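Local coordinates for protein formate dehydrogenase subunit beta (Desulfovibrio gigas, PDB 1H0H) that serves as the electron-transfer subunit of formate dehydrogenase, carrying three [4Fe-4S] clusters in the reversible oxidation of formate to carbon dioxide, at residues B[4-9]-B[195-200]; B[37-42]-B[53-58]; B[72-77]-B[134-139]; B[88-93]-B[104-109]. One frame throughout, in Å; residues are numbered along the deposited sequence.

Overall arrangement
Starting from the N terminus, strand 2-7 waits almost the whole length of the chain for its partner, strand 197-201, so contact 1 closes a loop that encloses all the others. Inside it, contact 2 first ties the loop after helix 16-25 to the strand 51-59 that follows it. Contact 3 comes next in series, joining the loop at 72-77 to 134-139 between two clusters, and contact 4, which closes the small hairpin 92-94/101-103, is nested within it. None cross. Contacts 1 and 3 touch where Arg73 O meets the backbone N atoms of Arg196 and Val197, and contacts 3 and 4 where Thr107 meets Met134. Contacts 2 and 4 lie about 33 Å apart, centre to centre.

Contact 1: B[4-9]-B[195-200]; sequences FFVDTT and VRVIFL
The Phe199 ring carries CG2 of Val6 over one face, 4.2 Å from the centroid and 20° off the normal, a CH-pi contact displaced toward the rim; CG2 of Thr8 approaches its edge. On the reverse of the sheet the Phe5 ring has its own strand's Asp7 N over the centre of one face, while CB of Leu200 sits at the edge, 3.5 Å from CE1 of Phe5. With CG anti to the backbone N (chi1 168°), the Phe5 ring swings across the neighbouring strand to reach this leucine. Arg196 O lies near the plane of the Phe4 ring, at its edge, and accepts Phe4 N; CD1 of Phe4 lies 3.6 Å from CG2 of Val197.

Bridges run parallel in register, Phe4 with Val197 through Asp7 with Leu200, so Phe4, Val6, Val197 and Phe199 share one face. Four strong backbone bonds hold the pair, the shortest from Val6 N to Ile198 O (2.8 Å). Where the strand ends, Thr8 OG1 donates to Leu200 O at 2.7 Å, in the carbonyl plane on a lone pair. Asp7 OD1 then accepts Thr9 N, an Asx turn, and Thr9 OG1 from the same face of the carboxylate.

The two strands are the central pair of a four-stranded mixed sheet. Helix 166-180 packs on the Phe5 and Leu200 face, its Arg176 bridging to Asp7, whereas Pro69 of strand 62-70 meets Val6 and Phe199, and Phe4 touches an iron-sulfur cluster.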
loop_
_atom_site.group_PDB
_atom_site.type_symbol
_atom_site.label_atom_id
_atom_site.label_comp_id
_atom_site.label_asym_id
_atom_site.label_seq_id
_atom_site.Cartn_x
_atom_site.Cartn_y
_atom_site.Cartn_z
ATOM N N PHE B 4 -27.453 20.056 6.483
ATOM C CA PHE B 4 -26.543 18.939 6.355
ATOM C C PHE B 4 -27.333 17.705 6.717
ATOM O O PHE B 4 -28.240 17.742 7.570
ATOM C CB PHE B 4 -25.419 19.006 7.416
ATOM C CG PHE B 4 -24.416 20.138 7.265
ATOM C CD1 PHE B 4 -24.764 21.447 7.548
ATOM C CD2 PHE B 4 -23.074 19.863 6.930
ATOM C CE1 PHE B 4 -23.796 22.488 7.452
ATOM C CE2 PHE B 4 -22.120 20.883 6.835
ATOM C CZ PHE B 4 -22.490 22.211 7.096
ATOM N N PHE B 5 -26.985 16.593 6.095
ATOM C CA PHE B 5 -27.469 15.314 6.551
ATOM C C PHE B 5 -26.209 14.493 6.852
ATOM O O PHE B 5 -25.391 14.278 5.970
ATOM C CB PHE B 5 -28.330 14.593 5.521
ATOM C CG PHE B 5 -28.594 13.146 5.873
ATOM C CD1 PHE B 5 -29.010 12.795 7.151
ATOM C CD2 PHE B 5 -28.383 12.140 4.947
ATOM C CE1 PHE B 5 -29.255 11.452 7.493
ATOM C CE2 PHE B 5 -28.610 10.800 5.281
ATOM C CZ PHE B 5 -29.055 10.466 6.567
ATOM N N VAL B 6 -26.050 14.070 8.099
ATOM C CA VAL B 6 -24.906 13.241 8.468
ATOM C C VAL B 6 -25.375 11.809 8.726
ATOM O O VAL B 6 -26.081 11.532 9.697
ATOM C CB VAL B 6 -24.206 13.797 9.717
ATOM C CG1 VAL B 6 -22.916 13.036 9.987
ATOM C CG2 VAL B 6 -23.948 15.318 9.583
ATOM N N ASP B 7 -25.006 10.894 7.839
ATOM C CA ASP B 7 -25.426 9.515 7.983
ATOM C C ASP B 7 -24.313 8.761 8.691
ATOM O O ASP B 7 -23.372 8.324 8.033
ATOM C CB ASP B 7 -25.703 8.923 6.600
ATOM C CG ASP B 7 -26.209 7.513 6.652
ATOM O OD1 ASP B 7 -26.260 6.920 7.749
ATOM O OD2 ASP B 7 -26.574 6.904 5.626
ATOM N N THR B 8 -24.397 8.628 10.021
ATOM C CA THR B 8 -23.345 7.930 10.777
ATOM C C THR B 8 -23.190 6.474 10.361
ATOM O O THR B 8 -22.128 5.870 10.572
ATOM C CB THR B 8 -23.569 8.000 12.308
ATOM O OG1 THR B 8 -24.749 7.262 12.655
ATOM C CG2 THR B 8 -23.834 9.435 12.774
ATOM N N THR B 9 -24.202 5.902 9.722
ATOM C CA THR B 9 -24.060 4.506 9.336
ATOM C C THR B 9 -23.043 4.342 8.199
ATOM O O THR B 9 -22.644 3.232 7.896
ATOM C CB THR B 9 -25.394 3.839 8.933
ATOM O OG1 THR B 9 -25.852 4.338 7.654
ATOM C CG2 THR B 9 -26.499 4.163 9.924
ATOM N N VAL B 195 -32.910 21.480 14.105
ATOM C CA VAL B 195 -31.533 21.801 13.738
ATOM C C VAL B 195 -31.291 21.753 12.235
ATOM O O VAL B 195 -32.088 21.199 11.496
ATOM C CB VAL B 195 -30.547 20.824 14.419
ATOM C CG1 VAL B 195 -30.772 20.829 15.936
ATOM C CG2 VAL B 195 -30.720 19.416 13.881
ATOM N N ARG B 196 -30.179 22.329 11.789
ATOM C CA ARG B 196 -29.831 22.261 10.372
ATOM C C ARG B 196 -28.854 21.124 10.061
ATOM O O ARG B 196 -28.801 20.631 8.937
ATOM C CB ARG B 196 -29.277 23.598 9.879
ATOM C CG ARG B 196 -30.344 24.693 9.805
ATOM C CD ARG B 196 -29.755 26.065 9.503
ATOM N NE ARG B 196 -30.806 27.058 9.502
ATOM C CZ ARG B 196 -31.646 27.226 8.492
ATOM N NH1 ARG B 196 -31.507 26.467 7.419
ATOM N NH2 ARG B 196 -32.625 28.139 8.548
ATOM N N VAL B 197 -28.086 20.705 11.054
ATOM C CA VAL B 197 -27.206 19.565 10.886
ATOM C C VAL B 197 -27.945 18.347 11.433
ATOM O O VAL B 197 -28.032 18.154 12.659
ATOM C CB VAL B 197 -25.852 19.766 11.613
ATOM C CG1 VAL B 197 -24.945 18.549 11.413
ATOM C CG2 VAL B 197 -25.132 20.998 11.090
ATOM N N ILE B 198 -28.475 17.516 10.533
ATOM C CA ILE B 198 -29.295 16.386 10.949
ATOM C C ILE B 198 -28.542 15.039 10.955
ATOM O O ILE B 198 -28.176 14.539 9.887
ATOM C CB ILE B 198 -30.552 16.251 10.061
ATOM C CG1 ILE B 198 -31.352 17.560 10.004
ATOM C CG2 ILE B 198 -31.434 15.079 10.585
ATOM C CD1 ILE B 198 -32.467 17.575 8.920
ATOM N N PHE B 199 -28.300 14.467 12.139
ATOM C CA PHE B 199 -27.646 13.152 12.237
ATOM C C PHE B 199 -28.637 11.985 12.259
ATOM O O PHE B 199 -29.669 12.041 12.954
ATOM C CB PHE B 199 -26.810 13.011 13.496
ATOM C CG PHE B 199 -25.654 13.948 13.586
ATOM C CD1 PHE B 199 -25.841 15.234 14.052
ATOM C CD2 PHE B 199 -24.360 13.519 13.271
ATOM C CE1 PHE B 199 -24.781 16.076 14.188
ATOM C CE2 PHE B 199 -23.286 14.367 13.394
ATOM C CZ PHE B 199 -23.500 15.659 13.839
ATOM N N LEU B 200 -28.320 10.950 11.484
ATOM C CA LEU B 200 -29.036 9.692 11.525
ATOM C C LEU B 200 -28.190 8.749 12.349
ATOM O O LEU B 200 -26.974 8.658 12.127
ATOM C CB LEU B 200 -29.220 9.096 10.124
ATOM C CG LEU B 200 -29.745 7.651 10.078
ATOM C CD1 LEU B 200 -31.144 7.553 10.700
ATOM C CD2 LEU B 200 -29.795 7.099 8.673
#

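Contact 2: B[37-42]-B[53-58]; sequences FHQNPP and RMHEQE
Gln39, whose surface is buried more than that of any other residue here, reaches Met54 with its amide oxygen: OE1 accepts the backbone N of Met54 at 3.0 Å, with 165° at the hydrogen. The donor stands 40° above the carbonyl plane. An extended side chain, CG anti to the backbone N, brings the amide there and past CA of Arg53. SD of Met54 lies 3.9 Å from the backbone N of Gln39, and the bend at chi3 turns CE of Met54 to CB of His38, 4.0 Å away. Arg53 crosses the glutamine with amide and guanidinium planes 79° apart; water 1 links them, accepting from Gln39 NE2 and from Arg53 NH1, each at 2.8 Å. The guanidinium is further fixed by salt bridges to Asp43 and Asp70. Neighbours of Met54, Arg53 and His55, use their backbones to pair with strand 62-70, so the glutamine takes an outward N-H. The result is an irregular loop pinned by a side-chain amide to the outer edge of the two-stranded antiparallel hairpin 51-59/62-70.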
loop_
_atom_site.group_PDB
_atom_site.type_symbol
_atom_site.label_atom_id
_atom_site.label_comp_id
_atom_site.label_asym_id
_atom_site.label_seq_id
_atom_site.Cartn_x
_atom_site.Cartn_y
_atom_site.Cartn_z
ATOM N N PHE B 37 -8.335 5.372 24.339
ATOM C CA PHE B 37 -9.255 5.507 23.207
ATOM C C PHE B 37 -8.606 6.081 21.979
ATOM O O PHE B 37 -7.634 6.844 22.065
ATOM C CB PHE B 37 -10.390 6.446 23.577
ATOM C CG PHE B 37 -11.003 6.118 24.888
ATOM C CD1 PHE B 37 -12.032 5.204 24.956
ATOM C CD2 PHE B 37 -10.514 6.675 26.060
ATOM C CE1 PHE B 37 -12.587 4.868 26.148
ATOM C CE2 PHE B 37 -11.077 6.333 27.282
ATOM C CZ PHE B 37 -12.113 5.431 27.320
ATOM N N HIS B 38 -9.194 5.770 20.831
ATOM C CA HIS B 38 -8.677 6.315 19.582
ATOM C C HIS B 38 -9.192 7.718 19.329
ATOM O O HIS B 38 -8.524 8.503 18.680
ATOM C CB HIS B 38 -9.003 5.393 18.421
ATOM C CG HIS B 38 -8.159 4.156 18.408
ATOM N ND1 HIS B 38 -6.859 4.164 17.966
ATOM C CD2 HIS B 38 -8.426 2.878 18.773
ATOM C CE1 HIS B 38 -6.342 2.947 18.083
ATOM N NE2 HIS B 38 -7.272 2.147 18.571
ATOM N N GLN B 39 -10.350 8.047 19.896
ATOM C CA GLN B 39 -10.892 9.393 19.719
ATOM C C GLN B 39 -9.952 10.432 20.378
ATOM O O GLN B 39 -9.397 10.191 21.459
ATOM C CB GLN B 39 -12.284 9.479 20.338
ATOM C CG GLN B 39 -12.798 10.906 20.455
ATOM C CD GLN B 39 -14.099 10.965 21.259
ATOM O OE1 GLN B 39 -14.847 9.981 21.313
ATOM N NE2 GLN B 39 -14.344 12.094 21.912
ATOM N N ASN B 40 -9.709 11.535 19.687
ATOM C CA ASN B 40 -8.857 12.614 20.211
ATOM C C ASN B 40 -8.924 13.810 19.267
ATOM O O ASN B 40 -8.926 13.617 18.045
ATOM C CB ASN B 40 -7.404 12.118 20.399
ATOM C CG ASN B 40 -6.991 12.076 21.868
ATOM O OD1 ASN B 40 -7.392 12.942 22.659
ATOM N ND2 ASN B 40 -6.188 11.073 22.239
ATOM N N PRO B 41 -9.087 15.030 19.780
ATOM C CA PRO B 41 -9.228 15.335 21.215
ATOM C C PRO B 41 -10.511 14.744 21.848
ATOM O O PRO B 41 -11.410 14.267 21.163
ATOM C CB PRO B 41 -9.289 16.863 21.258
ATOM C CG PRO B 41 -8.945 17.360 19.887
ATOM C CD PRO B 41 -9.169 16.236 18.937
ATOM N N PRO B 42 -10.562 14.762 23.160
ATOM C CA PRO B 42 -11.673 14.170 23.922
ATOM C C PRO B 42 -12.983 14.899 23.720
ATOM O O PRO B 42 -14.055 14.320 23.900
ATOM C CB PRO B 42 -11.254 14.380 25.389
ATOM C CG PRO B 42 -9.863 14.703 25.359
ATOM C CD PRO B 42 -9.514 15.319 24.026
ATOM N N ARG B 53 -16.285 11.480 17.193
ATOM C CA ARG B 53 -16.435 10.776 18.442
ATOM C C ARG B 53 -16.533 9.301 18.126
ATOM O O ARG B 53 -17.059 8.929 17.084
ATOM C CB ARG B 53 -17.673 11.284 19.164
ATOM C CG ARG B 53 -17.562 12.714 19.646
ATOM C CD ARG B 53 -18.801 13.188 20.391
ATOM N NE ARG B 53 -18.809 14.622 20.667
ATOM C CZ ARG B 53 -18.101 15.192 21.634
ATOM N NH1 ARG B 53 -17.302 14.457 22.409
ATOM N NH2 ARG B 53 -18.186 16.492 21.829
ATOM N N MET B 54 -15.983 8.462 18.994
ATOM C CA MET B 54 -15.912 7.035 18.706
ATOM C C MET B 54 -16.222 6.264 19.975
ATOM O O MET B 54 -15.557 6.468 21.013
ATOM C CB MET B 54 -14.518 6.652 18.166
ATOM C CG MET B 54 -14.030 7.467 16.945
ATOM S SD MET B 54 -12.217 7.280 16.598
ATOM C CE MET B 54 -12.141 5.587 15.931
ATOM N N HIS B 55 -17.219 5.379 19.908
ATOM C CA HIS B 55 -17.624 4.616 21.096
ATOM C C HIS B 55 -17.917 3.152 20.813
ATOM O O HIS B 55 -18.782 2.804 19.992
ATOM C CB HIS B 55 -18.845 5.248 21.778
ATOM C CG HIS B 55 -18.553 6.556 22.438
ATOM N ND1 HIS B 55 -19.071 7.751 21.985
ATOM C CD2 HIS B 55 -17.764 6.868 23.496
ATOM C CE1 HIS B 55 -18.636 8.741 22.748
ATOM N NE2 HIS B 55 -17.846 8.232 23.675
ATOM N N GLU B 56 -17.205 2.294 21.511
ATOM C CA GLU B 56 -17.449 0.880 21.398
ATOM C C GLU B 56 -18.771 0.588 22.071
ATOM O O GLU B 56 -19.054 1.146 23.139
ATOM C CB GLU B 56 -16.345 0.083 22.079
ATOM C CG GLU B 56 -15.081 0.048 21.255
ATOM C CD GLU B 56 -14.112 -0.977 21.749
ATOM O OE1 GLU B 56 -14.463 -1.845 22.590
ATOM O OE2 GLU B 56 -12.974 -0.903 21.297
ATOM N N GLN B 57 -19.582 -0.266 21.453
ATOM C CA GLN B 57 -20.873 -0.636 22.033
ATOM C C GLN B 57 -21.207 -2.048 21.665
ATOM O O GLN B 57 -21.126 -2.428 20.498
ATOM C CB GLN B 57 -22.018 0.275 21.535
ATOM C CG GLN B 57 -21.847 1.764 21.788
ATOM C CD GLN B 57 -22.002 2.139 23.266
ATOM O OE1 GLN B 57 -22.175 1.270 24.102
ATOM N NE2 GLN B 57 -21.954 3.445 23.570
ATOM N N GLU B 58 -21.570 -2.831 22.666
ATOM C CA GLU B 58 -22.001 -4.188 22.430
ATOM C C GLU B 58 -23.484 -4.104 22.152
ATOM O O GLU B 58 -24.260 -3.636 22.972
ATOM C CB GLU B 58 -21.722 -5.051 23.652
ATOM C CG GLU B 58 -21.834 -6.544 23.430
ATOM C CD GLU B 58 -21.238 -7.309 24.598
ATOM O OE1 GLU B 58 -21.041 -6.684 25.668
ATOM O OE2 GLU B 58 -20.955 -8.523 24.454
HETATM O O HOH W 1 -16.896 11.790 23.074
HETATM O O HOH W 2 -16.570 14.514 25.644
#

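Contact 3: B[72-77]-B[134-139]; sequences CRHCIA and MAKCDM. With SF4 (iron/sulfur cluster), chain N; SF4 (iron/sulfur cluster), chain M.
His74 NE2 donates a hydrogen bond to the thiolate sulfur of Cys137, 3.2 Å long with 164° at the hydrogen, and the sulfur lies within 1° of the ring plane. ND1 of the same ring is held by the backbone N of Val101, so both ring nitrogens are engaged and the rotation of the imidazole is fixed. Cys137 SG also accepts Met139 N, just as Cys72 SG accepts His74 N; these N-H...S bonds would be expected to draw negative charge off the ligating sulfurs.

Metal ligation gives the contact its place. Cys72 and Cys75 each bind an iron of one [4Fe-4S] cluster at 2.3 Å from SG, and Cys137 SG binds an iron of a second at 2.2 Å, so the segments join two neighbouring ferredoxin-type cluster sites, and His74, bonded to one ligand, lies with a face against another.

The ring faces make the apolar contacts. SG of Cys72 rides over the centre of one imidazole face, 3.7 Å above its plane, while CE of Met139 covers the opposite face in a CH-pi contact, 4.0 Å from the centroid. The CB atoms of Cys72 and Cys137 touch at 3.8 Å.

Charge enters with Lys136. Its chain, bent at chi4 (63°), curls NZ back to Cys137 O, nearly along the carbonyl axis; Val101 O is a second acceptor, and Cys72 SG lies 3.1 Å from NZ. A water accepts from the backbone N atoms of both Cys72 and Cys137.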
loop_
_atom_site.group_PDB
_atom_site.type_symbol
_atom_site.label_atom_id
_atom_site.label_comp_id
_atom_site.label_asym_id
_atom_site.label_seq_id
_atom_site.Cartn_x
_atom_site.Cartn_y
_atom_site.Cartn_z
ATOM N N CYS B 72 -21.345 21.871 15.538
ATOM C CA CYS B 72 -22.520 22.691 15.829
ATOM C C CYS B 72 -23.705 22.248 14.957
ATOM O O CYS B 72 -23.521 21.926 13.785
ATOM C CB CYS B 72 -22.211 24.145 15.529
ATOM S SG CYS B 72 -23.650 25.217 15.555
ATOM N N ARG B 73 -24.913 22.270 15.505
ATOM C CA ARG B 73 -26.091 21.825 14.748
ATOM C C ARG B 73 -26.722 22.925 13.905
ATOM O O ARG B 73 -27.654 22.667 13.180
ATOM C CB ARG B 73 -27.166 21.327 15.702
ATOM C CG ARG B 73 -26.681 20.262 16.662
ATOM C CD ARG B 73 -26.240 18.931 16.011
ATOM N NE ARG B 73 -26.166 17.903 17.043
ATOM C CZ ARG B 73 -25.123 17.729 17.848
ATOM N NH1 ARG B 73 -24.041 18.523 17.747
ATOM N NH2 ARG B 73 -25.167 16.770 18.754
ATOM N N HIS B 74 -26.235 24.147 14.067
ATOM C CA HIS B 74 -26.817 25.309 13.416
ATOM C C HIS B 74 -28.328 25.333 13.609
ATOM O O HIS B 74 -29.118 25.330 12.654
ATOM C CB HIS B 74 -26.352 25.409 11.964
ATOM C CG HIS B 74 -24.902 25.719 11.863
ATOM N ND1 HIS B 74 -24.415 27.007 11.901
ATOM C CD2 HIS B 74 -23.816 24.903 11.841
ATOM C CE1 HIS B 74 -23.096 26.979 11.857
ATOM N NE2 HIS B 74 -22.707 25.713 11.799
ATOM N N CYS B 75 -28.694 25.308 14.889
ATOM C CA CYS B 75 -30.088 25.359 15.336
ATOM C C CYS B 75 -30.911 26.386 14.586
ATOM O O CYS B 75 -30.477 27.528 14.373
ATOM C CB CYS B 75 -30.130 25.672 16.828
ATOM S SG CYS B 75 -29.403 24.376 17.843
ATOM N N ILE B 76 -32.114 25.985 14.183
ATOM C CA ILE B 76 -32.984 26.880 13.449
ATOM C C ILE B 76 -33.307 28.127 14.275
ATOM O O ILE B 76 -33.355 29.250 13.758
ATOM C CB ILE B 76 -34.248 26.114 13.038
ATOM C CG1 ILE B 76 -33.861 25.086 11.958
ATOM C CG2 ILE B 76 -35.339 27.068 12.530
ATOM C CD1 ILE B 76 -34.935 24.062 11.721
ATOM N N ALA B 77 -33.506 27.918 15.570
ATOM C CA ALA B 77 -33.787 28.995 16.511
ATOM C C ALA B 77 -32.732 28.861 17.593
ATOM O O ALA B 77 -32.987 28.295 18.643
ATOM C CB ALA B 77 -35.169 28.808 17.111
ATOM N N MET B 134 -15.198 33.086 22.096
ATOM C CA MET B 134 -15.674 31.734 21.823
ATOM C C MET B 134 -15.728 31.423 20.326
ATOM O O MET B 134 -15.923 32.308 19.504
ATOM C CB MET B 134 -17.046 31.532 22.451
ATOM C CG MET B 134 -17.036 31.508 23.996
ATOM S SD MET B 134 -18.708 31.394 24.692
ATOM C CE MET B 134 -19.375 32.961 24.134
ATOM N N ALA B 135 -15.559 30.155 19.962
ATOM C CA ALA B 135 -15.633 29.767 18.558
ATOM C C ALA B 135 -16.209 28.367 18.441
ATOM O O ALA B 135 -16.307 27.655 19.435
ATOM C CB ALA B 135 -14.251 29.870 17.873
ATOM N N LYS B 136 -16.604 28.004 17.225
ATOM C CA LYS B 136 -17.229 26.728 16.903
ATOM C C LYS B 136 -17.355 26.712 15.380
ATOM O O LYS B 136 -16.919 27.653 14.711
ATOM C CB LYS B 136 -18.628 26.640 17.542
ATOM C CG LYS B 136 -19.592 27.673 16.978
ATOM C CD LYS B 136 -21.064 27.436 17.420
ATOM C CE LYS B 136 -22.061 28.269 16.562
ATOM N NZ LYS B 136 -22.005 27.842 15.088
ATOM N N CYS B 137 -17.916 25.631 14.835
ATOM C CA CYS B 137 -18.181 25.487 13.414
ATOM C C CYS B 137 -18.835 26.738 12.831
ATOM O O CYS B 137 -19.825 27.248 13.386
ATOM C CB CYS B 137 -19.130 24.297 13.237
ATOM S SG CYS B 137 -19.889 24.116 11.631
ATOM N N ASP B 138 -18.286 27.247 11.726
ATOM C CA ASP B 138 -18.891 28.400 11.068
ATOM C C ASP B 138 -19.596 28.023 9.760
ATOM O O ASP B 138 -19.787 28.865 8.869
ATOM C CB ASP B 138 -17.867 29.516 10.846
ATOM C CG ASP B 138 -16.814 29.173 9.798
ATOM O OD1 ASP B 138 -16.797 28.037 9.289
ATOM O OD2 ASP B 138 -15.947 30.008 9.451
ATOM N N MET B 139 -19.973 26.753 9.663
ATOM C CA MET B 139 -20.616 26.217 8.458
ATOM C C MET B 139 -19.759 26.491 7.214
ATOM O O MET B 139 -20.279 26.509 6.103
ATOM C CB MET B 139 -22.032 26.843 8.280
ATOM C CG MET B 139 -23.030 25.980 7.512
ATOM S SD MET B 139 -24.619 26.760 7.040
ATOM C CE MET B 139 -25.679 26.350 8.391
HETATM FE FE1 SF4 N . -25.313 25.007 20.291
HETATM FE FE2 SF4 N . -24.573 25.397 17.662
HETATM FE FE3 SF4 N . -27.332 25.242 18.421
HETATM FE FE4 SF4 N . -25.812 27.424 19.177
HETATM S S1 SF4 N . -26.436 26.829 16.970
HETATM S S2 SF4 N . -27.171 26.328 20.500
HETATM S S3 SF4 N . -23.703 26.410 19.513
HETATM S S4 SF4 N . -25.685 23.527 18.512
HETATM FE FE1 SF4 M . -16.954 23.838 7.965
HETATM FE FE2 SF4 M . -17.525 21.234 8.635
HETATM FE FE3 SF4 M . -18.343 23.317 10.269
HETATM FE FE4 SF4 M . -15.681 22.631 10.090
HETATM S S1 SF4 M . -17.442 21.323 10.850
HETATM S S2 SF4 M . -16.627 24.721 10.028
HETATM S S3 SF4 M . -15.443 21.984 7.989
HETATM S S4 SF4 M . -19.068 23.057 8.138
HETATM O O HOH W 3 -18.594 23.213 16.265
#

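Contact 4: B[88-93]-B[104-109]; sequences DESAII and TPKTKD
Lys106 lies along the turn at Ser90 and Ala91, and its side chain can be traced atom by atom. CB rests 3.9 Å from CA of Ala91, and about as far from Ser90 O; CG stays beside that carbonyl. CD then approaches the serine hydroxyl, and CE comes closest, 3.3 Å from OG of Ser90. The chain is bent at chi2, chi3 and chi4, which folds it over the serine and brings NZ to water 4, a weak 3.4 Å bond; the water in turn donates to Ser90 O at 2.7 Å. The lysine also touches a crystal neighbour, so the path of its tip may owe something to packing.

The backbone geometry is that of a beta hairpin carried past its open end. Beyond the antiparallel strands 92-94 and 101-103, Ala91 O receives two donors from Thr104: the backbone N at 3.1 Å, and OG1 at 2.7 Å, the latter 37° above the carbonyl plane. Placing OG1 between the backbone N and the carbonyl carbon (chi1 72°) makes this double grip possible and sends CG2 to CD1 of Ile93, 3.8 Å away.

Each segment is braced internally. In 88-93, Asp88 OD1 accepts Ser90 N, an Asx turn laid over the type I turn from Asp88 to Ala91. Ser90 OG donates to Asp88 OD1 as well, at 2.6 Å. In 104-109, Thr107 OG1 donates to Thr104 O as the 3-10 segment begins, and the same hydroxyl meets the backbone N of Met134.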
loop_
_atom_site.group_PDB
_atom_site.type_symbol
_atom_site.label_atom_id
_atom_site.label_comp_id
_atom_site.label_asym_id
_atom_site.label_seq_id
_atom_site.Cartn_x
_atom_site.Cartn_y
_atom_site.Cartn_z
ATOM N N ASP B 88 -25.453 41.533 23.711
ATOM C CA ASP B 88 -24.907 42.110 22.483
ATOM C C ASP B 88 -25.399 41.301 21.287
ATOM O O ASP B 88 -25.020 40.158 21.118
ATOM C CB ASP B 88 -23.380 42.080 22.567
ATOM C CG ASP B 88 -22.709 42.631 21.339
ATOM O OD1 ASP B 88 -23.402 42.991 20.356
ATOM O OD2 ASP B 88 -21.462 42.711 21.264
ATOM N N GLU B 89 -26.262 41.900 20.473
ATOM C CA GLU B 89 -26.833 41.188 19.336
ATOM C C GLU B 89 -25.829 40.983 18.202
ATOM O O GLU B 89 -26.079 40.210 17.269
ATOM C CB GLU B 89 -28.099 41.888 18.833
ATOM C CG GLU B 89 -29.165 42.084 19.903
ATOM C CD GLU B 89 -30.496 42.554 19.335
ATOM O OE1 GLU B 89 -30.511 43.564 18.597
ATOM O OE2 GLU B 89 -31.536 41.927 19.633
ATOM N N SER B 90 -24.672 41.629 18.299
ATOM C CA SER B 90 -23.661 41.480 17.255
ATOM C C SER B 90 -22.603 40.422 17.584
ATOM O O SER B 90 -21.724 40.131 16.768
ATOM C CB SER B 90 -22.987 42.828 16.993
ATOM O OG SER B 90 -22.104 43.139 18.061
ATOM N N ALA B 91 -22.683 39.835 18.773
ATOM C CA ALA B 91 -21.721 38.812 19.182
ATOM C C ALA B 91 -21.820 37.537 18.344
ATOM O O ALA B 91 -20.819 37.007 17.894
ATOM C CB ALA B 91 -21.915 38.472 20.654
ATOM N N ILE B 92 -23.043 37.031 18.189
ATOM C CA ILE B 92 -23.305 35.843 17.393
ATOM C C ILE B 92 -24.230 36.262 16.262
ATOM O O ILE B 92 -25.311 36.763 16.521
ATOM C CB ILE B 92 -23.975 34.750 18.262
ATOM C CG1 ILE B 92 -23.017 34.297 19.375
ATOM C CG2 ILE B 92 -24.446 33.596 17.396
ATOM C CD1 ILE B 92 -23.663 33.500 20.456
ATOM N N ILE B 93 -23.755 36.142 15.018
ATOM C CA ILE B 93 -24.555 36.467 13.838
ATOM C C ILE B 93 -25.403 35.265 13.413
ATOM O O ILE B 93 -24.925 34.114 13.418
ATOM C CB ILE B 93 -23.646 36.901 12.671
ATOM C CG1 ILE B 93 -22.960 38.217 13.019
ATOM C CG2 ILE B 93 -24.455 37.052 11.354
ATOM C CD1 ILE B 93 -21.868 38.640 12.002
ATOM N N THR B 104 -18.701 35.281 16.395
ATOM C CA THR B 104 -17.685 36.212 15.949
ATOM C C THR B 104 -16.724 36.511 17.098
ATOM O O THR B 104 -16.995 36.188 18.246
ATOM C CB THR B 104 -18.344 37.532 15.462
ATOM O OG1 THR B 104 -18.861 38.280 16.588
ATOM C CG2 THR B 104 -19.578 37.271 14.650
ATOM N N PRO B 105 -15.598 37.137 16.800
ATOM C CA PRO B 105 -14.683 37.580 17.860
ATOM C C PRO B 105 -15.357 38.547 18.833
ATOM O O PRO B 105 -14.855 38.695 19.953
ATOM C CB PRO B 105 -13.589 38.312 17.090
ATOM C CG PRO B 105 -13.594 37.619 15.747
ATOM C CD PRO B 105 -15.080 37.437 15.450
ATOM N N LYS B 106 -16.444 39.198 18.426
ATOM C CA LYS B 106 -17.162 40.077 19.328
ATOM C C LYS B 106 -17.582 39.343 20.596
ATOM O O LYS B 106 -17.935 39.976 21.593
ATOM C CB LYS B 106 -18.378 40.726 18.654
ATOM C CG LYS B 106 -18.043 41.777 17.602
ATOM C CD LYS B 106 -18.285 43.183 18.109
ATOM C CE LYS B 106 -19.109 44.013 17.101
ATOM N NZ LYS B 106 -18.852 43.636 15.675
ATOM N N THR B 107 -17.563 38.013 20.568
ATOM C CA THR B 107 -17.863 37.267 21.785
ATOM C C THR B 107 -16.905 37.604 22.915
ATOM O O THR B 107 -17.243 37.427 24.080
ATOM C CB THR B 107 -17.863 35.742 21.562
ATOM O OG1 THR B 107 -16.695 35.351 20.828
ATOM C CG2 THR B 107 -19.027 35.324 20.707
ATOM N N LYS B 108 -15.714 38.076 22.575
ATOM C CA LYS B 108 -14.725 38.451 23.579
ATOM C C LYS B 108 -15.261 39.477 24.594
ATOM O O LYS B 108 -14.835 39.494 25.762
ATOM C CB LYS B 108 -13.490 39.028 22.871
ATOM C CG LYS B 108 -12.270 39.188 23.759
ATOM C CD LYS B 108 -11.048 39.682 22.981
ATOM C CE LYS B 108 -10.024 40.313 23.934
ATOM N NZ LYS B 108 -8.634 39.835 23.668
ATOM N N ASP B 109 -16.182 40.327 24.145
ATOM C CA ASP B 109 -16.742 41.391 24.984
ATOM C C ASP B 109 -17.965 40.978 25.774
ATOM O O ASP B 109 -18.553 41.808 26.462
ATOM C CB ASP B 109 -17.181 42.611 24.154
ATOM C CG ASP B 109 -16.079 43.191 23.305
ATOM O OD1 ASP B 109 -14.899 43.102 23.701
ATOM O OD2 ASP B 109 -16.327 43.780 22.224
HETATM O O HOH W 4 -20.772 41.102 14.473
#